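Alpha,alpha-trehalose-phosphate synthase (UDP-forming) (Burkholderia vietnamiensis, PDB 5TVG) is a glycosyltransferase of family 20, built from two Rossmann-like domains in the GT-B manner and modelled with uridine-5'-diphosphate in its cleft. Local coordinates at residues 350-355 with 378-383; 16-21 with 84-89; 309-312 with 316-319; 288-293 with 422-427. All coordinates share one frame; numbering follows the deposited sequence.

Interaction 1: residues 350-355 with 378-383; sequences YERNLL and AKEYVA. With UDP (uridine-5'-diphosphate), chain I.
R352 lays the NE/NH2 side of its guanidinium against E380 OE1; the side chains cross at about a right angle. The arginine starts at the first turn of helix 352-361, right after the N-cap residue E351. Its CG lies anti to the backbone N (chi1 -161°), and the chain runs extended to NE, which carries the guanidinium across to the second helix. Two nitrogens grip one carboxylate oxygen in a side-on salt bridge. R352 NH2 to E380 OE1 is 2.9 Å, and R352 NE to E380 OE1 is 3.2 Å. OE1 sits near the guanidinium plane, but both N-H groups reach it from the same face of the carboxylate, well above its plane. The same carboxylate also holds the ribose of UDP. E380 OE1 accepts a bond from UDP O3' at 2.5 Å, and E380 OE2 one from UDP O2' at 2.6 Å. R352 NE adds weak bonds to the same two hydroxyls. R352 NH1 is held by the carbonyl of S28. L355 CD1 lies 3.3 Å from UDP N3, against the uracil. A glutamate that holds both ribose hydroxyls, at the start of a helix in the C-terminal domain, recurs in the nucleotide sites of many GT-B glycosyltransferases.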
# COMPACT_ATOMS: atom_id res chain seq x y z
N TYR A 350 17.26 -13.27 21.78
CA TYR A 350 18.07 -14.29 22.43
C TYR A 350 19.03 -13.64 23.42
O TYR A 350 19.46 -12.50 23.24
CB TYR A 350 18.90 -15.15 21.42
CG TYR A 350 18.06 -16.11 20.59
CD1 TYR A 350 17.33 -15.66 19.50
CD2 TYR A 350 17.95 -17.45 20.95
CE1 TYR A 350 16.54 -16.56 18.73
CE2 TYR A 350 17.15 -18.34 20.21
CZ TYR A 350 16.45 -17.89 19.11
OH TYR A 350 15.67 -18.77 18.38
N GLU A 351 19.34 -14.41 24.46
CA GLU A 351 20.37 -14.03 25.41
C GLU A 351 21.68 -13.74 24.66
O GLU A 351 22.09 -14.51 23.79
CB GLU A 351 20.55 -15.18 26.40
CG GLU A 351 21.30 -14.88 27.68
CD GLU A 351 21.72 -16.16 28.39
OE1 GLU A 351 21.08 -17.22 28.13
OE2 GLU A 351 22.68 -16.10 29.20
N ARG A 352 22.32 -12.63 25.02
CA ARG A 352 23.49 -12.15 24.27
C ARG A 352 24.60 -13.20 24.21
O ARG A 352 25.28 -13.34 23.18
CB ARG A 352 24.00 -10.85 24.90
CG ARG A 352 24.88 -10.04 24.00
CD ARG A 352 25.02 -8.58 24.45
NE ARG A 352 26.28 -8.04 23.94
CZ ARG A 352 27.43 -8.18 24.58
NH1 ARG A 352 27.43 -8.82 25.74
NH2 ARG A 352 28.56 -7.68 24.08
N ASN A 353 24.80 -13.97 25.28
CA ASN A 353 25.81 -15.01 25.22
C ASN A 353 25.45 -16.11 24.22
O ASN A 353 26.36 -16.70 23.60
CB ASN A 353 26.03 -15.61 26.60
CG ASN A 353 26.69 -14.63 27.54
OD1 ASN A 353 26.52 -14.73 28.75
ND2 ASN A 353 27.39 -13.64 26.98
N LEU A 354 24.16 -16.43 24.05
CA LEU A 354 23.77 -17.36 22.99
C LEU A 354 24.17 -16.80 21.62
O LEU A 354 24.67 -17.54 20.76
CB LEU A 354 22.26 -17.65 23.03
CG LEU A 354 21.78 -18.61 24.12
CD1 LEU A 354 20.26 -18.69 24.18
CD2 LEU A 354 22.35 -20.00 23.86
N LEU A 355 23.96 -15.50 21.42
CA LEU A 355 24.33 -14.90 20.14
C LEU A 355 25.81 -15.15 19.82
O LEU A 355 26.16 -15.41 18.65
CB LEU A 355 24.01 -13.40 20.17
CG LEU A 355 22.54 -12.99 20.27
CD1 LEU A 355 22.42 -11.50 20.13
CD2 LEU A 355 21.71 -13.67 19.17
N ALA A 378 29.17 -6.33 14.61
CA ALA A 378 30.32 -6.60 13.74
C ALA A 378 31.56 -6.94 14.56
O ALA A 378 32.25 -7.93 14.29
CB ALA A 378 30.57 -5.41 12.81
N LYS A 379 31.81 -6.17 15.62
CA LYS A 379 32.97 -6.44 16.47
C LYS A 379 32.76 -7.72 17.28
O LYS A 379 33.68 -8.55 17.38
CB LYS A 379 33.23 -5.25 17.41
CG LYS A 379 33.45 -3.94 16.66
CD LYS A 379 34.00 -2.81 17.55
CE LYS A 379 34.40 -1.58 16.69
NZ LYS A 379 35.09 -0.59 17.54
N GLU A 380 31.53 -7.91 17.78
CA GLU A 380 31.20 -9.12 18.53
C GLU A 380 31.34 -10.34 17.67
O GLU A 380 31.79 -11.40 18.13
CB GLU A 380 29.76 -9.04 19.09
CG GLU A 380 29.57 -7.98 20.20
CD GLU A 380 28.09 -7.70 20.49
OE1 GLU A 380 27.81 -6.93 21.41
OE2 GLU A 380 27.20 -8.21 19.76
N TYR A 381 30.97 -10.22 16.39
CA TYR A 381 31.11 -11.35 15.50
C TYR A 381 32.57 -11.77 15.40
O TYR A 381 32.90 -12.97 15.47
CB TYR A 381 30.53 -11.03 14.10
CG TYR A 381 30.66 -12.22 13.18
CD1 TYR A 381 29.69 -13.21 13.15
CD2 TYR A 381 31.80 -12.40 12.39
CE1 TYR A 381 29.82 -14.33 12.33
CE2 TYR A 381 31.94 -13.52 11.57
CZ TYR A 381 30.96 -14.48 11.55
OH TYR A 381 31.11 -15.60 10.73
N VAL A 382 33.47 -10.81 15.17
CA VAL A 382 34.90 -11.16 15.08
C VAL A 382 35.36 -11.83 16.36
O VAL A 382 35.98 -12.90 16.33
CB VAL A 382 35.75 -9.90 14.77
CG1 VAL A 382 37.24 -10.17 14.99
CG2 VAL A 382 35.43 -9.39 13.35
N ALA A 383 34.99 -11.26 17.51
CA ALA A 383 35.50 -11.76 18.79
C ALA A 383 35.02 -13.16 19.12
O ALA A 383 35.67 -13.86 19.91
CB ALA A 383 35.10 -10.84 19.94
N1 UDP I . 21.75 -7.62 20.90
C2 UDP I . 21.38 -8.62 21.79
N3 UDP I . 20.28 -9.35 21.42
C4 UDP I . 19.52 -9.20 20.28
C5 UDP I . 19.97 -8.14 19.40
C6 UDP I . 21.04 -7.40 19.75
O2 UDP I . 21.99 -8.84 22.82
O4 UDP I . 18.54 -9.95 20.09
C1' UDP I . 22.92 -6.79 21.27
C2' UDP I . 24.20 -7.04 20.47
O2' UDP I . 24.95 -8.04 21.13
C3' UDP I . 24.91 -5.69 20.62
C4' UDP I . 23.74 -4.71 20.60
O4' UDP I . 22.59 -5.44 21.08
O3' UDP I . 25.72 -5.57 21.78
C5' UDP I . 23.43 -4.23 19.22
O5' UDP I . 24.16 -3.01 19.12
PA UDP I . 24.71 -2.50 17.75
O1A UDP I . 25.73 -1.47 18.08
O2A UDP I . 25.15 -3.65 16.86
O3A UDP I . 23.46 -1.81 17.04
PB UDP I . 22.25 -1.06 17.76
O1B UDP I . 22.90 -0.34 18.94
O2B UDP I . 21.90 0.06 16.80
O3B UDP I . 21.13 -1.99 18.08

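Interaction 2: residues 16-21 with 84-89; sequences SNRVAA and QYYRGF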
# COMPACT_ATOMS: atom_id res chain seq x y z
N SER A 16 21.26 8.95 30.71
CA SER A 16 20.88 8.31 29.45
C SER A 16 19.37 8.09 29.42
O SER A 16 18.68 8.25 30.42
CB SER A 16 21.65 7.01 29.23
OG SER A 16 21.36 6.04 30.22
N ASN A 17 18.87 7.73 28.23
CA ASN A 17 17.42 7.61 28.08
C ASN A 17 16.86 6.47 28.93
O ASN A 17 15.86 6.65 29.61
CB ASN A 17 17.01 7.42 26.63
CG ASN A 17 15.47 7.52 26.47
OD1 ASN A 17 14.83 8.45 26.99
ND2 ASN A 17 14.88 6.53 25.79
N ARG A 18 17.46 5.29 28.86
CA ARG A 18 17.01 4.11 29.61
C ARG A 18 18.08 3.72 30.62
O ARG A 18 19.24 3.53 30.23
CB ARG A 18 16.72 2.95 28.64
CG ARG A 18 15.53 3.20 27.67
CD ARG A 18 15.30 2.02 26.72
NE ARG A 18 14.16 2.22 25.82
CZ ARG A 18 12.91 1.91 26.15
NH1 ARG A 18 12.66 1.40 27.35
NH2 ARG A 18 11.91 2.10 25.29
N VAL A 19 17.70 3.56 31.89
CA VAL A 19 18.62 3.14 32.94
C VAL A 19 18.44 1.65 33.16
O VAL A 19 17.33 1.20 33.45
CB VAL A 19 18.39 3.94 34.23
CG1 VAL A 19 19.29 3.40 35.36
CG2 VAL A 19 18.65 5.43 33.99
N ALA A 20 19.53 0.89 33.03
CA ALA A 20 19.44 -0.56 33.21
C ALA A 20 18.97 -0.94 34.61
O ALA A 20 19.29 -0.27 35.60
CB ALA A 20 20.80 -1.22 32.93
N ALA A 21 18.21 -2.02 34.70
CA ALA A 21 17.70 -2.51 35.97
C ALA A 21 17.62 -4.03 35.92
O ALA A 21 17.37 -4.62 34.87
CB ALA A 21 16.32 -1.91 36.29
N GLN A 84 5.89 12.73 22.72
CA GLN A 84 6.51 13.87 22.06
C GLN A 84 8.02 13.84 22.12
O GLN A 84 8.67 14.20 21.14
CB GLN A 84 6.02 15.19 22.67
CG GLN A 84 4.52 15.43 22.54
CD GLN A 84 4.10 16.69 23.24
OE1 GLN A 84 4.68 17.09 24.26
NE2 GLN A 84 3.09 17.35 22.69
N TYR A 85 8.58 13.34 23.21
CA TYR A 85 10.02 13.31 23.42
C TYR A 85 10.66 12.11 22.75
O TYR A 85 11.64 12.24 22.02
CB TYR A 85 10.30 13.36 24.92
CG TYR A 85 11.64 12.81 25.38
CD1 TYR A 85 12.80 13.60 25.38
CD2 TYR A 85 11.72 11.50 25.88
CE1 TYR A 85 14.02 13.08 25.84
CE2 TYR A 85 12.89 10.99 26.34
CZ TYR A 85 14.05 11.77 26.31
OH TYR A 85 15.20 11.21 26.79
N TYR A 86 10.15 10.91 23.05
CA TYR A 86 10.77 9.67 22.62
C TYR A 86 10.26 9.22 21.25
O TYR A 86 11.06 9.12 20.31
CB TYR A 86 10.56 8.59 23.69
CG TYR A 86 11.15 7.22 23.33
CD1 TYR A 86 12.53 6.97 23.44
CD2 TYR A 86 10.33 6.18 22.93
CE1 TYR A 86 13.05 5.71 23.13
CE2 TYR A 86 10.84 4.94 22.63
CZ TYR A 86 12.19 4.70 22.72
OH TYR A 86 12.64 3.44 22.39
N ARG A 87 8.95 8.95 21.13
CA ARG A 87 8.35 8.50 19.87
C ARG A 87 8.42 9.58 18.80
O ARG A 87 8.64 9.29 17.61
CB ARG A 87 6.88 8.16 20.08
CG ARG A 87 6.51 6.72 20.30
CD ARG A 87 4.99 6.62 20.39
NE ARG A 87 4.39 7.00 19.13
CZ ARG A 87 3.11 7.26 18.93
NH1 ARG A 87 2.70 7.60 17.71
NH2 ARG A 87 2.22 7.18 19.93
N GLY A 88 8.18 10.82 19.19
CA GLY A 88 8.08 11.90 18.23
C GLY A 88 9.45 12.40 17.81
O GLY A 88 10.06 11.88 16.88
N PHE A 89 9.93 13.45 18.47
CA PHE A 89 11.10 14.13 17.94
C PHE A 89 12.31 13.20 17.88
O PHE A 89 13.00 13.15 16.85
CB PHE A 89 11.40 15.37 18.76
CG PHE A 89 12.44 16.25 18.12
CD1 PHE A 89 12.13 16.99 16.98
CD2 PHE A 89 13.74 16.30 18.64
CE1 PHE A 89 13.11 17.80 16.36
CE2 PHE A 89 14.72 17.12 18.04
CZ PHE A 89 14.40 17.86 16.89
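N17 and Y85 form the buried half of this contact. The phenol oxygen Y85 OH donates to N17 OD1 at 2.8 Å. The donor stands above the carbonyl plane of the amide, 38° out of it, while OD1 itself lies at the edge of the Y85 ring. With chi1 at -171°, the N17 side chain leaves its own backbone N behind and sends the amide toward helix 79-98. Its other end meets the next tyrosine. N17 ND2 is 3.3 Å from Y86 CE1, and the amide and ring planes are only 16° apart. H142 touches both N17 and Y85, and V118 and N119 of helix 109-127 also pack on Y85. The contact belongs to the N-terminal Rossmann-like domain of the GT-B fold. There the loop after strand 12-16 turns a corner at N17 and runs past helix 79-98. That helix widens into a pi-type turn here, with F89 N bonded to Q84 O at 3.0 Å. The solvent side is looser. R18 is exposed and has two conformers, so its bond to Y86 is doubtful. In one of them R18 NH2 points almost straight at Y86 OH over 3.3 Å, with the oxygen in the guanidinium plane and that plane nearly perpendicular to the ring. W50 and Y82 also meet the Y86 ring.

Interaction 3: residues 309-312 with 316-319; sequences PTRS and TYQR
The loop that joins strand 301-306 to helix 315-335, in the C-terminal Rossmann-like domain, folds back on the first turns of its own helix. Y317 is the main side chain here, and T310 and R311 pack against its ring. R311 CB stands over the ring centre, 3.9 Å from the centroid and only 7° off the normal, a CH-pi contact. From CB the extended chain passes from over the ring centre toward the hydroxyl. R311 CD is 3.5 Å from Y317 OH, and R311 NH1 makes a weak, bent hydrogen bond to Y317 OH at 3.2 Å. The stronger partner of Y317 OH is D275. The methyl T310 CG2 touches Y317 CD2 at 3.8 Å. On the solvent side, Q318 reaches back to the loop. Its NE2 donates to S312 O at 2.7 Å, nearly straight (166°) and in the carbonyl plane. The loop lies beside the nucleotide cleft, with the R311 side chain about 6 Å from UDP at the nearest atoms. T310 OG1 is hydrogen-bonded to R273 NH1, from the UDP pocket. Helix 79-98 of the N-terminal domain approaches from across the cleft, where W95 touches Y317 and forms a cation-pi pair with R311.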
# COMPACT_ATOMS: atom_id res chain seq x y z
N PRO A 309 11.82 -7.12 17.06
CA PRO A 309 11.15 -5.86 16.76
C PRO A 309 11.62 -4.74 17.68
O PRO A 309 12.08 -4.97 18.79
CB PRO A 309 9.66 -6.18 16.99
CG PRO A 309 9.58 -7.66 16.82
CD PRO A 309 10.86 -8.19 17.38
N THR A 310 11.46 -3.52 17.18
CA THR A 310 12.00 -2.33 17.81
C THR A 310 11.08 -1.18 17.46
O THR A 310 10.61 -1.10 16.33
CB THR A 310 13.43 -2.07 17.26
OG1 THR A 310 13.98 -0.88 17.81
CG2 THR A 310 13.37 -1.94 15.73
N ARG A 311 10.81 -0.30 18.42
CA ARG A 311 10.04 0.92 18.16
C ARG A 311 8.78 0.66 17.33
O ARG A 311 8.50 1.36 16.35
CB ARG A 311 10.94 1.97 17.49
CG ARG A 311 12.22 2.21 18.29
CD ARG A 311 13.34 2.94 17.51
NE ARG A 311 14.60 2.90 18.27
CZ ARG A 311 15.70 3.59 17.97
NH1 ARG A 311 15.72 4.43 16.93
NH2 ARG A 311 16.80 3.46 18.71
N SER A 312 8.02 -0.37 17.73
CA SER A 312 6.84 -0.80 16.98
C SER A 312 5.75 0.26 16.88
O SER A 312 4.89 0.17 16.00
CB SER A 312 6.19 -2.04 17.62
OG SER A 312 7.12 -3.10 17.68
N THR A 316 7.10 4.30 10.67
CA THR A 316 8.15 3.93 9.72
C THR A 316 8.68 2.55 10.03
O THR A 316 9.03 1.79 9.12
CB THR A 316 9.32 4.92 9.74
OG1 THR A 316 9.64 5.27 11.10
CG2 THR A 316 8.98 6.17 8.96
N TYR A 317 8.69 2.18 11.31
CA TYR A 317 9.17 0.86 11.67
C TYR A 317 8.17 -0.22 11.29
O TYR A 317 8.57 -1.35 11.00
CB TYR A 317 9.46 0.80 13.17
CG TYR A 317 10.76 1.49 13.47
CD1 TYR A 317 10.82 2.88 13.59
CD2 TYR A 317 11.93 0.77 13.56
CE1 TYR A 317 12.01 3.51 13.82
CE2 TYR A 317 13.15 1.41 13.80
CZ TYR A 317 13.17 2.77 13.93
OH TYR A 317 14.38 3.39 14.20
N GLN A 318 6.87 0.11 11.28
CA GLN A 318 5.87 -0.88 10.89
C GLN A 318 5.97 -1.19 9.41
O GLN A 318 5.82 -2.34 9.00
CB GLN A 318 4.47 -0.38 11.26
CG GLN A 318 4.28 -0.20 12.77
CD GLN A 318 2.98 0.53 13.16
OE1 GLN A 318 2.06 0.69 12.35
NE2 GLN A 318 2.90 0.97 14.41
N ARG A 319 6.21 -0.16 8.58
CA ARG A 319 6.33 -0.35 7.13
C ARG A 319 7.57 -1.17 6.77
O ARG A 319 7.47 -2.10 5.96
CB ARG A 319 6.34 1.00 6.42

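Interaction 4: residues 288-293 with 422-427; sequences ERMLAG and ALARAL
M290 meets L423, A424 and L427 here, and none of the four has a flat side chain, so no ring face or edge is used between the two helices. The flat side chain in the neighbourhood is W297, from the loop after helix 280-293, which touches both M290 and L427. The place is the C-terminal Rossmann-like domain of the GT-B fold. Helix 280-293 follows strand 266-271 of the parallel sheet, and helix 416-428 follows an edge strand of that sheet within this chain, 409-411. The two helix segments cross at -71°, with axes 10.1 Å apart at closest approach. The contact is apolar and has no hydrogen bond across it. M290 reaches across to L423, A424 and L427. A chi1 of -170° swings the chain away from its own backbone N and points the thioether at helix 416-428. The sulfur does most of the touching. M290 SD is 3.6 Å from L423 CB and 3.8 Å from A424 N, so it lies against the backbone as well as the side chains. A424 CB is farther off, 4.4 Å from M290 SD. A420, one turn before A424 on helix 416-428, also touches M290. Helix 280-293 also packs against helix 315-335, where L291 touches F335. The M290 chain bends at its last torsion (chi3 73°), and its methyl CE comes to 4.1 Å from L427 CD1, while M290 SD is 4.0 Å from L427 CD1.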
# COMPACT_ATOMS: atom_id res chain seq x y z
N GLU A 288 19.37 -13.68 -1.96
CA GLU A 288 18.61 -14.25 -3.06
C GLU A 288 19.43 -14.17 -4.36
O GLU A 288 19.55 -15.16 -5.10
CB GLU A 288 17.28 -13.51 -3.19
CG GLU A 288 16.46 -13.94 -4.40
CD GLU A 288 15.33 -13.01 -4.73
OE1 GLU A 288 15.34 -11.84 -4.26
OE2 GLU A 288 14.45 -13.41 -5.51
N ARG A 289 20.01 -13.00 -4.64
CA ARG A 289 20.82 -12.86 -5.85
C ARG A 289 21.98 -13.85 -5.85
O ARG A 289 22.27 -14.47 -6.87
CB ARG A 289 21.35 -11.45 -5.96
CG ARG A 289 22.17 -11.20 -7.22
CD ARG A 289 22.63 -9.78 -7.27
NE ARG A 289 21.51 -8.87 -7.41
CZ ARG A 289 21.13 -8.32 -8.56
NH1 ARG A 289 21.81 -8.58 -9.68
NH2 ARG A 289 20.09 -7.49 -8.55
N MET A 290 22.60 -14.08 -4.69
CA MET A 290 23.67 -15.08 -4.68
C MET A 290 23.14 -16.47 -5.00
O MET A 290 23.78 -17.23 -5.73
CB MET A 290 24.36 -15.12 -3.33
CG MET A 290 25.61 -15.96 -3.37
SD MET A 290 26.10 -16.63 -1.77
CE MET A 290 24.85 -17.89 -1.54
N LEU A 291 21.99 -16.84 -4.41
CA LEU A 291 21.41 -18.15 -4.71
C LEU A 291 21.01 -18.26 -6.17
O LEU A 291 21.20 -19.31 -6.80
CB LEU A 291 20.21 -18.42 -3.82
CG LEU A 291 20.42 -18.55 -2.32
CD1 LEU A 291 19.03 -18.78 -1.69
CD2 LEU A 291 21.40 -19.66 -2.00
N ALA A 292 20.46 -17.18 -6.75
CA ALA A 292 20.10 -17.23 -8.17
C ALA A 292 21.34 -17.35 -9.03
O ALA A 292 21.34 -18.07 -10.03
CB ALA A 292 19.32 -15.99 -8.60
N GLY A 293 22.42 -16.63 -8.68
CA GLY A 293 23.59 -16.67 -9.53
C GLY A 293 24.45 -17.89 -9.31
O GLY A 293 25.19 -18.27 -10.21
N ALA A 422 30.36 -10.95 -2.58
CA ALA A 422 31.09 -11.00 -1.30
C ALA A 422 30.67 -12.20 -0.47
O ALA A 422 31.50 -12.85 0.15
CB ALA A 422 30.88 -9.70 -0.53
N LEU A 423 29.37 -12.52 -0.47
CA LEU A 423 28.90 -13.72 0.22
C LEU A 423 29.57 -14.98 -0.32
O LEU A 423 29.99 -15.86 0.44
CB LEU A 423 27.38 -13.82 0.08
CG LEU A 423 26.50 -12.94 0.95
CD1 LEU A 423 25.02 -13.16 0.58
CD2 LEU A 423 26.77 -13.21 2.47
N ALA A 424 29.59 -15.13 -1.65
CA ALA A 424 30.24 -16.29 -2.26
C ALA A 424 31.74 -16.30 -1.96
O ALA A 424 32.31 -17.35 -1.64
CB ALA A 424 30.00 -16.29 -3.78
N ARG A 425 32.38 -15.15 -2.06
CA ARG A 425 33.80 -15.05 -1.73
C ARG A 425 34.03 -15.42 -0.25
O ARG A 425 35.00 -16.12 0.09
CB ARG A 425 34.27 -13.63 -2.02
CG ARG A 425 35.65 -13.30 -1.45
CD ARG A 425 36.76 -13.54 -2.49
NE ARG A 425 37.91 -12.71 -2.17
CZ ARG A 425 38.95 -13.08 -1.42
NH1 ARG A 425 39.04 -14.31 -0.93
NH2 ARG A 425 39.91 -12.20 -1.17
N ALA A 426 33.15 -14.97 0.63
CA ALA A 426 33.30 -15.31 2.05
C ALA A 426 33.14 -16.81 2.26
O ALA A 426 33.89 -17.42 3.04
CB ALA A 426 32.30 -14.51 2.88
N LEU A 427 32.19 -17.43 1.56
CA LEU A 427 31.93 -18.86 1.69
C LEU A 427 33.04 -19.73 1.11
O LEU A 427 33.14 -20.90 1.49
CB LEU A 427 30.58 -19.22 1.01
CG LEU A 427 29.33 -18.73 1.79
CD1 LEU A 427 28.00 -18.85 0.95
CD2 LEU A 427 29.19 -19.39 3.17

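Interactions 1, 3 and 4 belong to the C-terminal domain, and interaction 2 to the N-terminal one. Interactions 1, 2 and 4 are partly buried; interaction 3 is a surface contact. Interaction 1, in the UDP pocket, is ionic, and its charged groups also bind the ligand. Interactions 2 and 3 mix tyrosine rings with polar ends. They face each other across the cleft, with nearest atoms about 4 Å apart. Helix 79-98 carries the tyrosines of interaction 2 and also touches R311 and Y317 of interaction 3. Interaction 4 is purely apolar and joins helices 280-293 and 416-428. It lies about 39 Å from interaction 2, centre to centre, and encloses interactions 1 and 3 along the chain.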